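Local structure of alpha-fucosidase (Bifidobacterium bifidum, 2EAB) at residues A[885-889]-A[890-894]. The protein is the catalytic portion of a 1,2-alpha-L-fucosidase of glycoside hydrolase family 95, probably releasing alpha-1,2-linked L-fucose from glycans. Sequence-based numbering, arbitrary orientation.
Sequences DTTAG and TTYTI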
loop_
_atom_site.group_PDB
_atom_site.type_symbol
_atom_site.label_atom_id
_atom_site.label_comp_id
_atom_site.label_asym_id
_atom_site.label_seq_id
_atom_site.Cartn_x
_atom_site.Cartn_y
_atom_site.Cartn_z
ATOM N N ASP A 885 -23.749 -19.429 -15.426
ATOM C CA ASP A 885 -22.530 -19.659 -16.186
ATOM C C ASP A 885 -22.116 -18.387 -16.894
ATOM O O ASP A 885 -22.955 -17.578 -17.274
ATOM C CB ASP A 885 -22.748 -20.742 -17.244
ATOM C CG ASP A 885 -23.002 -22.113 -16.646
ATOM O OD1 ASP A 885 -22.652 -22.354 -15.472
ATOM O OD2 ASP A 885 -23.561 -22.961 -17.371
ATOM N N THR A 886 -20.812 -18.221 -17.077
ATOM C CA THR A 886 -20.311 -17.134 -17.903
ATOM C C THR A 886 -19.272 -17.636 -18.891
ATOM O O THR A 886 -18.752 -18.750 -18.772
ATOM C CB THR A 886 -19.673 -15.987 -17.079
ATOM O OG1 THR A 886 -18.402 -16.404 -16.573
ATOM C CG2 THR A 886 -20.574 -15.522 -15.943
ATOM N N THR A 887 -18.981 -16.785 -19.867
ATOM C CA THR A 887 -17.929 -17.031 -20.836
ATOM C C THR A 887 -16.998 -15.834 -20.846
ATOM O O THR A 887 -17.454 -14.687 -20.859
ATOM C CB THR A 887 -18.503 -17.240 -22.240
ATOM O OG1 THR A 887 -19.246 -16.084 -22.637
ATOM C CG2 THR A 887 -19.412 -18.437 -22.244
ATOM N N ALA A 888 -15.697 -16.109 -20.828
ATOM C CA ALA A 888 -14.681 -15.059 -20.834
ATOM C C ALA A 888 -14.890 -14.110 -22.007
ATOM O O ALA A 888 -15.048 -14.556 -23.154
ATOM C CB ALA A 888 -13.292 -15.673 -20.886
ATOM N N GLY A 889 -14.908 -12.811 -21.714
ATOM C CA GLY A 889 -15.091 -11.775 -22.729
ATOM C C GLY A 889 -16.498 -11.214 -22.802
ATOM O O GLY A 889 -16.728 -10.192 -23.452
ATOM N N THR A 890 -17.439 -11.869 -22.125
ATOM C CA THR A 890 -18.848 -11.478 -22.186
ATOM C C THR A 890 -19.257 -10.612 -20.994
ATOM O O THR A 890 -18.846 -10.866 -19.858
ATOM C CB THR A 890 -19.764 -12.721 -22.308
ATOM O OG1 THR A 890 -19.364 -13.495 -23.448
ATOM C CG2 THR A 890 -21.226 -12.323 -22.479
ATOM N N THR A 891 -20.042 -9.574 -21.275
ATOM C CA THR A 891 -20.634 -8.729 -20.247
ATOM C C THR A 891 -22.114 -9.063 -20.072
ATOM O O THR A 891 -22.881 -9.132 -21.042
ATOM C CB THR A 891 -20.438 -7.224 -20.559
ATOM O OG1 THR A 891 -19.041 -6.919 -20.555
ATOM C CG2 THR A 891 -21.128 -6.349 -19.522
ATOM N N TYR A 892 -22.494 -9.268 -18.815
ATOM C CA TYR A 892 -23.859 -9.615 -18.435
ATOM C C TYR A 892 -24.499 -8.423 -17.760
ATOM O O TYR A 892 -23.875 -7.762 -16.923
ATOM C CB TYR A 892 -23.849 -10.843 -17.517
ATOM C CG TYR A 892 -23.178 -12.003 -18.197
ATOM C CD1 TYR A 892 -23.920 -12.915 -18.945
ATOM C CD2 TYR A 892 -21.793 -12.152 -18.155
ATOM C CE1 TYR A 892 -23.304 -13.962 -19.608
ATOM C CE2 TYR A 892 -21.168 -13.192 -18.818
ATOM C CZ TYR A 892 -21.928 -14.096 -19.539
ATOM O OH TYR A 892 -21.305 -15.122 -20.199
ATOM N N THR A 893 -25.735 -8.135 -18.148
ATOM C CA THR A 893 -26.451 -6.995 -17.611
ATOM C C THR A 893 -27.569 -7.481 -16.694
ATOM O O THR A 893 -28.392 -8.318 -17.087
ATOM C CB THR A 893 -26.996 -6.094 -18.742
ATOM O OG1 THR A 893 -25.922 -5.725 -19.616
ATOM C CG2 THR A 893 -27.628 -4.833 -18.180
ATOM N N ILE A 894 -27.578 -6.959 -15.472
ATOM C CA ILE A 894 -28.523 -7.377 -14.443
ATOM C C ILE A 894 -29.422 -6.206 -14.087
ATOM O O ILE A 894 -28.940 -5.137 -13.705
ATOM C CB ILE A 894 -27.792 -7.909 -13.187
ATOM C CG1 ILE A 894 -26.780 -8.996 -13.578
ATOM C CG2 ILE A 894 -28.793 -8.441 -12.172
ATOM C CD1 ILE A 894 -25.876 -9.450 -12.445
HETATM O O HOH W 1 -22.471 -16.330 -22.231
HETATM O O HOH W 2 -17.033 -14.182 -24.917
HETATM O O HOH W 3 -17.563 -7.614 -22.761
#
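The phenol ring of Y892 meets the backbone of T887 at its edge: the amide N of T887 lies near the ring plane and donates to Y892 OH over 2.9 Å, with an N-H...O angle of 146°. One ring face carries T890 CG2, 3.5 Å above the plane and displaced toward the rim. On the other side of that plane, T886 approaches obliquely, its CB 3.6 Å from Y892 CE2. Y892 CG stands anti to its own carbonyl carbon (chi1 -58°), a setting that carries the hydroxyl back from the strand to the T886-T887 backbone. A water 2.6 Å from Y892 OH also reaches T887 OG1, over a long 3.3 Å, so the phenol oxygen has both a backbone and a solvent partner. With a phenylalanine here, T887 N would probably be left without its acceptor and the water without one of its two partners.

The chain reverses through a type II beta turn from T887 to T890, closed by T890 N donating to T887 O over 3.1 Å. G889 occupies the third position with positive phi (101°), where a CB would press against the preceding carbonyl oxygen. Alongside the backbone bond, T887 OG1 and T890 OG1 lie 2.7 Å apart, close enough to bond, though the proton may go to another acceptor. A second water bridges A888 O in the turn and T890 OG1.

The loop 885-889, which contains most of the turn, lies in the C-terminal domain, away from the calcium site, and links strand 880-884 of a mixed sheet to strand 890-896 of an antiparallel one. T886 OG1 bonds K845 O and S841 OG, while Y892 also meets the F884 ring and V861. Strand 890-896 runs between strands 833-841 and 859-863, antiparallel to both.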